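Side-chain contacts in mitochondrial dynamics protein MID49 (Mus musculus, PDB 4WOY), which recruits the dynamin-related fission protein Drp1 to the mitochondrial outer membrane, regulates its GTPase activity and is required for mitochondrial fission: residues G64-V69 with I238-P243; E4-F9 with L232-G237; D116-G121 with L130-K135; R70-L75 with D189-A194. The protein carries 1 engineered substitution. All coordinates share one frame; numbering follows the deposited sequence.

Interaction 1: G64-V69 with I238-P243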
loop_
_atom_site.group_PDB
_atom_site.type_symbol
_atom_site.label_atom_id
_atom_site.label_comp_id
_atom_site.label_asym_id
_atom_site.label_seq_id
_atom_site.Cartn_x
_atom_site.Cartn_y
_atom_site.Cartn_z
ATOM N N GLY A 64 -13.347 3.029 -3.076
ATOM C CA GLY A 64 -13.168 3.198 -4.504
ATOM C C GLY A 64 -11.732 3.029 -4.967
ATOM O O GLY A 64 -10.994 2.156 -4.499
ATOM N N THR A 65 -11.349 3.870 -5.915
ATOM C CA THR A 65 -10.053 3.759 -6.570
ATOM C C THR A 65 -9.182 4.976 -6.296
ATOM O O THR A 65 -8.326 5.316 -7.108
ATOM C CB THR A 65 -10.214 3.584 -8.104
ATOM O OG1 THR A 65 -11.099 4.593 -8.616
ATOM C CG2 THR A 65 -10.806 2.235 -8.417
ATOM N N ALA A 66 -9.413 5.633 -5.160
ATOM C CA ALA A 66 -8.609 6.790 -4.754
ATOM C C ALA A 66 -7.165 6.373 -4.625
ATOM O O ALA A 66 -6.267 7.069 -5.096
ATOM C CB ALA A 66 -9.107 7.366 -3.442
ATOM N N GLU A 67 -6.958 5.220 -3.992
ATOM C CA GLU A 67 -5.639 4.621 -3.855
ATOM C C GLU A 67 -5.391 3.613 -4.968
ATOM O O GLU A 67 -6.318 3.211 -5.695
ATOM C CB GLU A 67 -5.507 3.901 -2.514
ATOM C CG GLU A 67 -5.882 4.726 -1.326
ATOM C CD GLU A 67 -4.912 5.845 -1.093
ATOM O OE1 GLU A 67 -3.707 5.647 -1.368
ATOM O OE2 GLU A 67 -5.348 6.909 -0.604
ATOM N N HIS A 68 -4.138 3.185 -5.076
ATOM C CA HIS A 68 -3.784 2.089 -5.967
ATOM C C HIS A 68 -4.587 0.854 -5.610
ATOM O O HIS A 68 -5.057 0.694 -4.476
ATOM C CB HIS A 68 -2.295 1.744 -5.873
ATOM C CG HIS A 68 -1.405 2.768 -6.487
ATOM N ND1 HIS A 68 -1.886 3.869 -7.154
ATOM C CD2 HIS A 68 -0.049 2.860 -6.537
ATOM C CE1 HIS A 68 -0.876 4.604 -7.586
ATOM N NE2 HIS A 68 0.247 4.004 -7.228
ATOM N N VAL A 69 -4.757 -0.008 -6.597
ATOM C CA VAL A 69 -5.335 -1.309 -6.390
ATOM C C VAL A 69 -4.174 -2.311 -6.402
ATOM O O VAL A 69 -3.410 -2.393 -7.381
ATOM C CB VAL A 69 -6.374 -1.626 -7.458
ATOM C CG1 VAL A 69 -6.972 -3.029 -7.249
ATOM C CG2 VAL A 69 -7.433 -0.526 -7.481
ATOM N N ILE A 238 -8.788 14.563 2.315
ATOM C CA ILE A 238 -8.403 15.930 2.584
ATOM C C ILE A 238 -6.965 16.208 2.216
ATOM O O ILE A 238 -6.661 17.244 1.632
ATOM C CB ILE A 238 -8.642 16.260 4.054
ATOM C CG1 ILE A 238 -10.135 16.481 4.237
ATOM C CG2 ILE A 238 -7.907 17.504 4.455
ATOM C CD1 ILE A 238 -10.501 16.899 5.563
ATOM N N CYS A 239 -6.078 15.281 2.546
ATOM C CA CYS A 239 -4.662 15.466 2.245
ATOM C C CYS A 239 -4.417 15.435 0.745
ATOM O O CYS A 239 -3.498 16.090 0.259
ATOM C CB CYS A 239 -3.816 14.404 2.962
ATOM S SG CYS A 239 -3.783 14.616 4.760
ATOM N N ARG A 240 -5.244 14.694 0.009
ATOM C CA ARG A 240 -5.118 14.665 -1.442
ATOM C C ARG A 240 -5.570 16.013 -2.000
ATOM O O ARG A 240 -5.098 16.454 -3.041
ATOM C CB ARG A 240 -5.953 13.544 -2.065
ATOM C CG ARG A 240 -5.315 12.181 -2.088
ATOM C CD ARG A 240 -6.154 11.227 -2.945
ATOM N NE ARG A 240 -7.589 11.332 -2.670
ATOM C CZ ARG A 240 -8.264 10.603 -1.780
ATOM N NH1 ARG A 240 -7.644 9.686 -1.047
ATOM N NH2 ARG A 240 -9.573 10.793 -1.632
ATOM N N GLY A 241 -6.500 16.642 -1.287
ATOM C CA GLY A 241 -7.078 17.927 -1.648
ATOM C C GLY A 241 -6.114 19.095 -1.601
ATOM O O GLY A 241 -6.352 20.141 -2.187
ATOM N N HIS A 242 -5.078 18.956 -0.793
ATOM C CA HIS A 242 -4.112 20.026 -0.602
ATOM C C HIS A 242 -2.761 19.703 -1.234
ATOM O O HIS A 242 -2.160 18.694 -0.892
ATOM C CB HIS A 242 -3.949 20.268 0.884
ATOM C CG HIS A 242 -4.143 21.685 1.287
ATOM N ND1 HIS A 242 -3.126 22.612 1.241
ATOM C CD2 HIS A 242 -5.232 22.336 1.754
ATOM C CE1 HIS A 242 -3.582 23.780 1.655
ATOM N NE2 HIS A 242 -4.856 23.638 1.976
ATOM N N PRO A 243 -2.247 20.586 -2.109
ATOM C CA PRO A 243 -0.952 20.282 -2.739
ATOM C C PRO A 243 0.186 20.151 -1.727
ATOM O O PRO A 243 1.129 19.410 -1.980
ATOM C CB PRO A 243 -0.723 21.467 -3.691
ATOM C CG PRO A 243 -1.767 22.478 -3.349
ATOM C CD PRO A 243 -2.905 21.748 -2.737
#
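Arg240, in the last turn of helix 228-241, reaches across to Ala66 and Glu67 in the loop that leads into strand 69-74. The contact joins the nucleotidyltransferase-like part of this cytoplasmic fragment to its Mab-21-like helical part. The tighter part is a methyl on a flat cation. The methyl of Ala66 lies over one face of the Arg240 guanidinium, displaced toward the rim, with CB 3.7 Å from Arg240 CZ and 3.9 Å from Arg240 NH2.

The polar component is looser. Glu67 approaches near the guanidinium plane, at its edge, but the carboxylate is turned 64° from that plane, so the two groups do not meet as a flat, two-bonded pair, and the result is a long salt bridge. Glu67 gets there by folding at chi2 (-68°), which swings its carboxylate toward the helix. Arg240 bends at chi3 to bring its head group to the loop.

Glu67 is also packed by Pro56 and by Trp250 of helix 250-261, whereas Ala66 and Arg240 are exposed. Solvent would probably weaken the electrostatic attraction here. Arg240 NH1 serves both components, standing 3.6 Å from Ala66 CB and 3.6 Å from Glu67 OE2.

Interaction 2: E4-F9 with L232-G237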
loop_
_atom_site.group_PDB
_atom_site.type_symbol
_atom_site.label_atom_id
_atom_site.label_comp_id
_atom_site.label_asym_id
_atom_site.label_seq_id
_atom_site.Cartn_x
_atom_site.Cartn_y
_atom_site.Cartn_z
ATOM N N GLU A 4 -21.702 18.791 10.299
ATOM C CA GLU A 4 -22.457 18.848 9.054
ATOM C C GLU A 4 -21.527 18.974 7.845
ATOM O O GLU A 4 -21.672 18.254 6.850
ATOM C CB GLU A 4 -23.429 20.016 9.085
ATOM C CG GLU A 4 -24.381 19.982 10.259
ATOM C CD GLU A 4 -25.235 21.234 10.368
ATOM O OE1 GLU A 4 -25.515 21.651 11.511
ATOM O OE2 GLU A 4 -25.590 21.826 9.324
ATOM N N ARG A 5 -20.553 19.868 7.949
ATOM C CA ARG A 5 -19.623 20.099 6.846
ATOM C C ARG A 5 -18.751 18.878 6.627
ATOM O O ARG A 5 -18.324 18.589 5.515
ATOM C CB ARG A 5 -18.759 21.344 7.104
ATOM C CG ARG A 5 -19.576 22.565 7.502
ATOM C CD ARG A 5 -19.012 23.886 6.973
ATOM N NE ARG A 5 -19.522 25.011 7.764
ATOM C CZ ARG A 5 -18.931 26.201 7.873
ATOM N NH1 ARG A 5 -17.793 26.452 7.231
ATOM N NH2 ARG A 5 -19.484 27.145 8.631
ATOM N N LEU A 6 -18.470 18.168 7.706
ATOM C CA LEU A 6 -17.641 16.983 7.612
ATOM C C LEU A 6 -18.375 15.905 6.851
ATOM O O LEU A 6 -17.817 15.272 5.977
ATOM C CB LEU A 6 -17.266 16.494 9.009
ATOM C CG LEU A 6 -16.320 15.300 9.034
ATOM C CD1 LEU A 6 -15.254 15.510 10.101
ATOM C CD2 LEU A 6 -17.099 14.005 9.240
ATOM N N LEU A 7 -19.645 15.718 7.193
ATOM C CA LEU A 7 -20.493 14.726 6.538
ATOM C C LEU A 7 -20.682 15.093 5.082
ATOM O O LEU A 7 -20.691 14.222 4.208
ATOM C CB LEU A 7 -21.843 14.624 7.235
ATOM C CG LEU A 7 -21.876 14.062 8.660
ATOM C CD1 LEU A 7 -23.306 13.869 9.115
ATOM C CD2 LEU A 7 -21.100 12.763 8.784
ATOM N N ALA A 8 -20.821 16.394 4.836
ATOM C CA ALA A 8 -20.983 16.913 3.480
ATOM C C ALA A 8 -19.736 16.645 2.615
ATOM O O ALA A 8 -19.835 16.166 1.481
ATOM C CB ALA A 8 -21.302 18.415 3.529
ATOM N N PHE A 9 -18.564 16.925 3.164
ATOM C CA PHE A 9 -17.310 16.639 2.468
ATOM C C PHE A 9 -17.163 15.144 2.178
ATOM O O PHE A 9 -16.775 14.737 1.070
ATOM C CB PHE A 9 -16.127 17.142 3.292
ATOM C CG PHE A 9 -14.800 16.873 2.665
ATOM C CD1 PHE A 9 -14.272 17.753 1.728
ATOM C CD2 PHE A 9 -14.071 15.747 3.014
ATOM C CE1 PHE A 9 -13.047 17.520 1.150
ATOM C CE2 PHE A 9 -12.850 15.495 2.437
ATOM C CZ PHE A 9 -12.332 16.389 1.495
ATOM N N LEU A 232 -9.992 7.264 8.543
ATOM C CA LEU A 232 -8.782 7.160 7.739
ATOM C C LEU A 232 -9.084 7.627 6.296
ATOM O O LEU A 232 -8.280 8.345 5.688
ATOM C CB LEU A 232 -8.208 5.730 7.774
ATOM C CG LEU A 232 -7.098 5.384 6.781
ATOM C CD1 LEU A 232 -5.864 6.284 6.956
ATOM C CD2 LEU A 232 -6.741 3.921 6.945
ATOM N N LEU A 233 -10.252 7.251 5.776
ATOM C CA LEU A 233 -10.641 7.639 4.411
ATOM C C LEU A 233 -10.840 9.150 4.277
ATOM O O LEU A 233 -10.448 9.738 3.275
ATOM C CB LEU A 233 -11.905 6.901 3.986
ATOM C CG LEU A 233 -11.564 5.484 3.546
ATOM C CD1 LEU A 233 -12.822 4.613 3.432
ATOM C CD2 LEU A 233 -10.796 5.514 2.238
ATOM N N LEU A 234 -11.419 9.763 5.305
ATOM C CA LEU A 234 -11.531 11.220 5.385
ATOM C C LEU A 234 -10.175 11.915 5.327
ATOM O O LEU A 234 -9.967 12.854 4.542
ATOM C CB LEU A 234 -12.216 11.637 6.679
ATOM C CG LEU A 234 -13.712 11.781 6.561
ATOM C CD1 LEU A 234 -14.264 11.977 7.941
ATOM C CD2 LEU A 234 -14.026 12.955 5.639
ATOM N N LEU A 235 -9.269 11.470 6.186
ATOM C CA LEU A 235 -7.974 12.110 6.281
ATOM C C LEU A 235 -7.282 12.033 4.952
ATOM O O LEU A 235 -6.643 12.992 4.524
ATOM C CB LEU A 235 -7.102 11.472 7.366
ATOM C CG LEU A 235 -7.593 11.693 8.782
ATOM C CD1 LEU A 235 -6.907 10.721 9.746
ATOM C CD2 LEU A 235 -7.370 13.133 9.173
ATOM N N CYS A 236 -7.426 10.890 4.291
ATOM C CA CYS A 236 -6.796 10.693 2.997
ATOM C C CYS A 236 -7.348 11.676 1.976
ATOM O O CYS A 236 -6.584 12.302 1.231
ATOM C CB CYS A 236 -7.012 9.263 2.493
ATOM S SG CYS A 236 -5.903 8.028 3.165
ATOM N N GLY A 237 -8.676 11.805 1.940
ATOM C CA GLY A 237 -9.330 12.653 0.954
ATOM C C GLY A 237 -8.949 14.118 1.082
ATOM O O GLY A 237 -8.775 14.824 0.098
#
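Leu234 projects between Leu6 and Phe9, meeting each with a different methyl, where helix 2-14 packs on helix 228-241. Its CD1 touches Leu6 CD2 at 3.7 Å, the two side chains crossing nearly at right angles. Its CD2 lies in the plane of the Phe9 ring, at the edge, 3.8 Å from Phe9 CD2. The far end of that ring then reaches the backbone of the next helical turn, with Phe9 CZ 4.1 Å from Gly237 C. Gly237 has no side chain, and the ring edge can settle directly against the main chain.

Both Leu6 and Phe9 hold CG anti to the backbone N (chi1 -176° and 179°), and these extended branches span the gap between helical segments whose axes come no closer than 11.5 Å and are inclined at 79°.

In the next shell, Phe329 at the C-terminus meets the Phe9 ring at a shallow interplanar angle and also touches Leu6. Leu272 and Phe276 of helix 272-288 back Leu6, while Glu10 and Val14 of helix 2-14 also touch Leu234. The side-chain pairs are apolar and the contact is largely buried: between residues 4-9 and 232-237, van der Waals packing and probably the exclusion of water provide the cohesion.

Interaction 3: D116-G121 with L130-K135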
loop_
_atom_site.group_PDB
_atom_site.type_symbol
_atom_site.label_atom_id
_atom_site.label_comp_id
_atom_site.label_asym_id
_atom_site.label_seq_id
_atom_site.Cartn_x
_atom_site.Cartn_y
_atom_site.Cartn_z
ATOM N N ASP A 116 16.674 -19.427 -7.598
ATOM C CA ASP A 116 18.122 -19.175 -7.488
ATOM C C ASP A 116 18.657 -18.228 -8.583
ATOM O O ASP A 116 19.631 -17.508 -8.348
ATOM C CB ASP A 116 18.936 -20.470 -7.528
ATOM C CG ASP A 116 18.803 -21.291 -6.265
ATOM O OD1 ASP A 116 18.333 -20.766 -5.233
ATOM O OD2 ASP A 116 19.194 -22.473 -6.306
ATOM N N ARG A 117 18.013 -18.190 -9.750
ATOM C CA ARG A 117 18.474 -17.294 -10.814
ATOM C C ARG A 117 18.325 -15.805 -10.440
ATOM O O ARG A 117 18.914 -14.936 -11.088
ATOM C CB ARG A 117 17.741 -17.567 -12.112
ATOM C CG ARG A 117 16.311 -17.204 -12.056
ATOM C CD ARG A 117 15.690 -17.333 -13.424
ATOM N NE ARG A 117 15.929 -16.141 -14.216
ATOM C CZ ARG A 117 15.209 -15.808 -15.282
ATOM N NH1 ARG A 117 14.205 -16.587 -15.685
ATOM N NH2 ARG A 117 15.491 -14.691 -15.942
ATOM N N PHE A 118 17.542 -15.518 -9.404
ATOM C CA PHE A 118 17.388 -14.156 -8.914
ATOM C C PHE A 118 18.295 -13.875 -7.733
ATOM O O PHE A 118 18.143 -12.860 -7.047
ATOM C CB PHE A 118 15.926 -13.902 -8.547
ATOM C CG PHE A 118 14.990 -14.258 -9.649
ATOM C CD1 PHE A 118 14.939 -13.473 -10.804
ATOM C CD2 PHE A 118 14.214 -15.414 -9.574
ATOM C CE1 PHE A 118 14.090 -13.816 -11.858
ATOM C CE2 PHE A 118 13.366 -15.765 -10.623
ATOM C CZ PHE A 118 13.311 -14.961 -11.776
ATOM N N LEU A 119 19.229 -14.782 -7.473
ATOM C CA LEU A 119 20.196 -14.555 -6.417
ATOM C C LEU A 119 21.252 -13.525 -6.813
ATOM O O LEU A 119 21.845 -13.606 -7.878
ATOM C CB LEU A 119 20.879 -15.870 -6.031
ATOM C CG LEU A 119 20.153 -16.879 -5.151
ATOM C CD1 LEU A 119 21.080 -18.055 -4.962
ATOM C CD2 LEU A 119 19.831 -16.245 -3.826
ATOM N N VAL A 120 21.447 -12.537 -5.955
ATOM C CA VAL A 120 22.640 -11.705 -5.957
ATOM C C VAL A 120 23.431 -12.035 -4.703
ATOM O O VAL A 120 22.940 -11.819 -3.604
ATOM C CB VAL A 120 22.298 -10.210 -6.005
ATOM C CG1 VAL A 120 23.561 -9.370 -5.865
ATOM C CG2 VAL A 120 21.633 -9.910 -7.300
ATOM N N GLY A 121 24.614 -12.615 -4.866
ATOM C CA GLY A 121 25.305 -13.260 -3.764
ATOM C C GLY A 121 24.483 -14.368 -3.140
ATOM O O GLY A 121 24.078 -15.304 -3.818
ATOM N N LEU A 130 12.359 -7.535 -9.979
ATOM C CA LEU A 130 11.731 -6.356 -10.544
ATOM C C LEU A 130 12.072 -6.180 -12.021
ATOM O O LEU A 130 11.172 -5.944 -12.829
ATOM C CB LEU A 130 12.133 -5.114 -9.763
ATOM C CG LEU A 130 11.289 -4.805 -8.536
ATOM C CD1 LEU A 130 11.840 -3.575 -7.854
ATOM C CD2 LEU A 130 9.826 -4.603 -8.920
ATOM N N GLU A 131 13.347 -6.336 -12.373
ATOM C CA GLU A 131 13.773 -6.231 -13.774
ATOM C C GLU A 131 13.017 -7.229 -14.674
ATOM O O GLU A 131 12.590 -6.891 -15.774
ATOM C CB GLU A 131 15.277 -6.520 -13.910
ATOM C CG GLU A 131 16.214 -5.609 -13.146
ATOM C CD GLU A 131 17.682 -6.060 -13.264
ATOM O OE1 GLU A 131 17.899 -7.275 -13.496
ATOM O OE2 GLU A 131 18.604 -5.218 -13.088
ATOM N N LEU A 132 12.849 -8.457 -14.190
ATOM C CA LEU A 132 12.191 -9.491 -14.968
ATOM C C LEU A 132 10.731 -9.158 -15.226
ATOM O O LEU A 132 10.261 -9.258 -16.334
ATOM C CB LEU A 132 12.286 -10.845 -14.267
ATOM C CG LEU A 132 11.614 -11.981 -15.056
ATOM C CD1 LEU A 132 12.518 -12.484 -16.155
ATOM C CD2 LEU A 132 11.166 -13.093 -14.133
ATOM N N LEU A 133 10.006 -8.790 -14.190
ATOM C CA LEU A 133 8.590 -8.496 -14.355
ATOM C C LEU A 133 8.341 -7.198 -15.132
ATOM O O LEU A 133 7.380 -7.113 -15.899
ATOM C CB LEU A 133 7.902 -8.445 -12.992
ATOM C CG LEU A 133 6.377 -8.377 -13.010
ATOM C CD1 LEU A 133 5.718 -9.420 -13.944
ATOM C CD2 LEU A 133 5.872 -8.489 -11.591
ATOM N N ARG A 134 9.213 -6.204 -14.954
ATOM C CA ARG A 134 9.095 -4.959 -15.695
ATOM C C ARG A 134 9.232 -5.240 -17.188
ATOM O O ARG A 134 8.501 -4.678 -18.008
ATOM C CB ARG A 134 10.135 -3.929 -15.239
ATOM C CG ARG A 134 9.964 -2.529 -15.885
ATOM C CD ARG A 134 10.505 -1.422 -14.997
ATOM N NE ARG A 134 11.780 -1.836 -14.433
ATOM C CZ ARG A 134 12.066 -1.821 -13.136
ATOM N NH1 ARG A 134 11.170 -1.379 -12.255
ATOM N NH2 ARG A 134 13.257 -2.244 -12.720
ATOM N N LYS A 135 10.172 -6.114 -17.531
ATOM C CA LYS A 135 10.405 -6.473 -18.919
ATOM C C LYS A 135 9.228 -7.243 -19.510
ATOM O O LYS A 135 8.808 -6.972 -20.627
ATOM C CB LYS A 135 11.684 -7.309 -19.040
ATOM C CG LYS A 135 12.131 -7.545 -20.483
ATOM C CD LYS A 135 13.449 -8.335 -20.566
ATOM C CE LYS A 135 14.665 -7.409 -20.620
ATOM N NZ LYS A 135 15.937 -8.138 -20.903
#
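The phenyl ring of Phe118 and the guanidinium of Arg117, both of which touch Leu132, are themselves layered on one another. Over the centre of one Phe118 face sits Arg117 CG, 3.5 Å above the ring plane, a placement consistent with a CH-pi contact. Further along the same side chain, Phe118 CZ lies over one face of the Arg117 guanidinium, displaced toward its rim. The arginine therefore wraps along the neighbouring ring before reaching the helix.

Leu132, on helix 126-139, divides its two methyls between these groups. CD2 meets the far end of the phenyl ring, 3.7 Å from Phe118 CZ and 3.8 Å from Phe118 CE1, while CD1 lies 3.7 Å from Arg117 NH2. Both partners run roughly perpendicular to the leucine. Arg117 has CG between its backbone N and carbonyl carbon (chi1 68°), which lays the chain over Phe118, and a turn at chi3 (-83°) directs the head group to Leu132.

The segments belong to a short beta hairpin, strands 119-120 and 123-124, and the helix that directly follows it. A backbone hydrogen bond between Phe118 and Ser125 ties the start of the hairpin to its end, and Val128 and Leu129 pack against the same ring. Before the hairpin, Asp116 is fixed by a salt bridge to Arg102.

Phe118 is buried and Arg117 exposed, so the aromatic part supplies a hydrophobic seat for Leu132. The arginine head group adds a van der Waals touch through NH2, while its CG methylene packs on the Phe118 face, and its charge is probably still largely hydrated.

Interaction 4: R70-L75 with D189-A194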
loop_
_atom_site.group_PDB
_atom_site.type_symbol
_atom_site.label_atom_id
_atom_site.label_comp_id
_atom_site.label_asym_id
_atom_site.label_seq_id
_atom_site.Cartn_x
_atom_site.Cartn_y
_atom_site.Cartn_z
ATOM N N ARG A 70 -4.012 -3.033 -5.297
ATOM C CA ARG A 70 -2.908 -3.980 -5.192
ATOM C C ARG A 70 -3.191 -5.248 -5.996
ATOM O O ARG A 70 -4.285 -5.818 -5.935
ATOM C CB ARG A 70 -2.616 -4.310 -3.724
ATOM C CG ARG A 70 -3.020 -3.190 -2.787
ATOM C CD ARG A 70 -2.111 -3.021 -1.574
ATOM N NE ARG A 70 -1.804 -4.273 -0.907
ATOM C CZ ARG A 70 -0.807 -4.412 -0.041
ATOM N NH1 ARG A 70 -0.036 -3.374 0.273
ATOM N NH2 ARG A 70 -0.579 -5.591 0.510
ATOM N N LEU A 71 -2.212 -5.639 -6.800
ATOM C CA LEU A 71 -2.243 -6.911 -7.484
ATOM C C LEU A 71 -1.066 -7.729 -6.930
ATOM O O LEU A 71 0.108 -7.505 -7.283
ATOM C CB LEU A 71 -2.161 -6.710 -8.990
ATOM C CG LEU A 71 -2.608 -7.893 -9.830
ATOM C CD1 LEU A 71 -3.998 -8.296 -9.380
ATOM C CD2 LEU A 71 -2.606 -7.542 -11.308
ATOM N N LEU A 72 -1.397 -8.646 -6.022
ATOM C CA LEU A 72 -0.406 -9.438 -5.307
ATOM C C LEU A 72 -0.048 -10.669 -6.112
ATOM O O LEU A 72 -0.936 -11.405 -6.523
ATOM C CB LEU A 72 -0.929 -9.870 -3.943
ATOM C CG LEU A 72 -1.347 -8.810 -2.937
ATOM C CD1 LEU A 72 -1.449 -9.417 -1.544
ATOM C CD2 LEU A 72 -0.387 -7.634 -2.966
ATOM N N ALA A 73 1.249 -10.857 -6.361
ATOM C CA ALA A 73 1.782 -12.063 -6.993
ATOM C C ALA A 73 2.718 -12.773 -5.994
ATOM O O ALA A 73 3.888 -12.408 -5.863
ATOM C CB ALA A 73 2.512 -11.724 -8.307
ATOM N N PRO A 74 2.181 -13.754 -5.248
ATOM C CA PRO A 74 2.979 -14.404 -4.192
ATOM C C PRO A 74 4.000 -15.397 -4.721
ATOM O O PRO A 74 3.675 -16.273 -5.507
ATOM C CB PRO A 74 1.925 -15.108 -3.331
ATOM C CG PRO A 74 0.742 -15.305 -4.244
ATOM C CD PRO A 74 0.758 -14.149 -5.207
ATOM N N LEU A 75 5.244 -15.235 -4.285
ATOM C CA LEU A 75 6.279 -16.212 -4.567
ATOM C C LEU A 75 6.038 -17.412 -3.676
ATOM O O LEU A 75 5.685 -17.239 -2.501
ATOM C CB LEU A 75 7.665 -15.630 -4.304
ATOM C CG LEU A 75 8.271 -14.688 -5.341
ATOM C CD1 LEU A 75 7.679 -13.278 -5.227
ATOM C CD2 LEU A 75 9.791 -14.703 -5.193
ATOM N N ASP A 189 -0.362 -11.522 8.722
ATOM C CA ASP A 189 -0.352 -11.449 7.272
ATOM C C ASP A 189 0.515 -10.339 6.693
ATOM O O ASP A 189 0.299 -9.936 5.559
ATOM C CB ASP A 189 -1.791 -11.318 6.773
ATOM C CG ASP A 189 -2.583 -12.603 6.966
ATOM O OD1 ASP A 189 -2.069 -13.688 6.603
ATOM O OD2 ASP A 189 -3.697 -12.530 7.523
ATOM N N ARG A 190 1.492 -9.846 7.447
ATOM C CA ARG A 190 2.410 -8.837 6.901
ATOM C C ARG A 190 3.208 -9.425 5.726
ATOM O O ARG A 190 3.361 -10.640 5.622
ATOM C CB ARG A 190 3.349 -8.316 7.984
ATOM C CG ARG A 190 4.351 -9.341 8.471
ATOM C CD ARG A 190 5.151 -8.795 9.615
ATOM N NE ARG A 190 4.302 -8.457 10.738
ATOM C CZ ARG A 190 4.630 -7.570 11.667
ATOM N NH1 ARG A 190 5.794 -6.938 11.586
ATOM N NH2 ARG A 190 3.794 -7.304 12.664
ATOM N N LEU A 191 3.679 -8.582 4.818
ATOM C CA LEU A 191 4.357 -9.065 3.619
ATOM C C LEU A 191 5.679 -8.353 3.411
ATOM O O LEU A 191 5.948 -7.317 4.026
ATOM C CB LEU A 191 3.479 -8.877 2.368
ATOM C CG LEU A 191 2.140 -9.648 2.376
ATOM C CD1 LEU A 191 1.220 -9.235 1.211
ATOM C CD2 LEU A 191 2.360 -11.172 2.378
ATOM N N LEU A 192 6.503 -8.936 2.550
ATOM C CA LEU A 192 7.629 -8.228 1.977
ATOM C C LEU A 192 7.327 -8.051 0.505
ATOM O O LEU A 192 6.906 -9.015 -0.159
ATOM C CB LEU A 192 8.926 -9.011 2.163
ATOM C CG LEU A 192 9.211 -9.479 3.584
ATOM C CD1 LEU A 192 10.474 -10.331 3.612
ATOM C CD2 LEU A 192 9.291 -8.289 4.491
ATOM N N LEU A 193 7.541 -6.844 -0.013
ATOM C CA LEU A 193 7.293 -6.577 -1.419
ATOM C C LEU A 193 8.586 -6.388 -2.176
ATOM O O LEU A 193 9.524 -5.780 -1.671
ATOM C CB LEU A 193 6.443 -5.321 -1.603
ATOM C CG LEU A 193 5.286 -4.939 -0.684
ATOM C CD1 LEU A 193 5.056 -3.455 -0.790
ATOM C CD2 LEU A 193 4.041 -5.660 -1.101
ATOM N N ALA A 194 8.620 -6.871 -3.402
ATOM C CA ALA A 194 9.657 -6.497 -4.322
ATOM C C ALA A 194 9.323 -5.104 -4.864
ATOM O O ALA A 194 8.703 -4.969 -5.915
ATOM C CB ALA A 194 9.754 -7.512 -5.460
#
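Leu72 and Arg70 both converge on Leu191 across the central mixed sheet of the nucleotidyltransferase-like fold. Strands 69-74 and 191-193 are not neighbours in that sheet: strand 173-182 runs between them, parallel to the first and antiparallel to the second. The 9.1 Å between the CA atoms of Leu72 and Leu193 fits this spacing, and the contact is left to side chains that reach across the width of the intervening strand, consistent with Leu72 also packing on Leu179 of that strand.

The apolar component is a single methyl pair, Leu72 CD1 and Leu191 CD1, 3.8 Å apart, with the two side chains crossing obliquely. Leu72 has CG anti to its carbonyl carbon (chi1 -59°), which turns the branch toward the far strand. The same methyl, Leu191 CD1, also stands 4.1 Å from Arg70 NH2.

The polar component lies mostly outside the two strands. The Arg70 guanidinium makes a salt bridge through NH2 to Asp208, at the end of strand 205-208, and its side chain rests on Tyr210 and Pro211 at the start of helix 210-224. Bends at chi2 and chi3 carry the arginine there. Asp208 probably fixes the position of the charged group, and Leu191 merely packs beside it.

Main-chain bonding supports the first strand from both flanks: Leu71 pairs with Ala177 and Leu179 of strand 173-182, and the backbone of Leu72 bonds to that of Val52.

Interactions 1 and 2 share helix 228-241 and touch, Ile238 CG1 lying 3.4 Å from Phe9 CE2; their centres are 12 Å apart. Interactions 3 and 4 belong to the nucleotidyltransferase-like part, with centres 16 Å apart, and meet where Leu130 CD2 approaches Ala194 O at 3.2 Å. Along the chain, interaction 3 is nested within the loop closed by interaction 4, which in turn lies within that closed by interaction 1, while the segments of interactions 1 and 2 alternate. The centres of interactions 2 and 3 are about 42 Å apart. Interaction 1 joins the nucleotidyltransferase-like and helical parts of the cytoplasmic fragment, and interaction 2 sets the N-terminal helix on the latter.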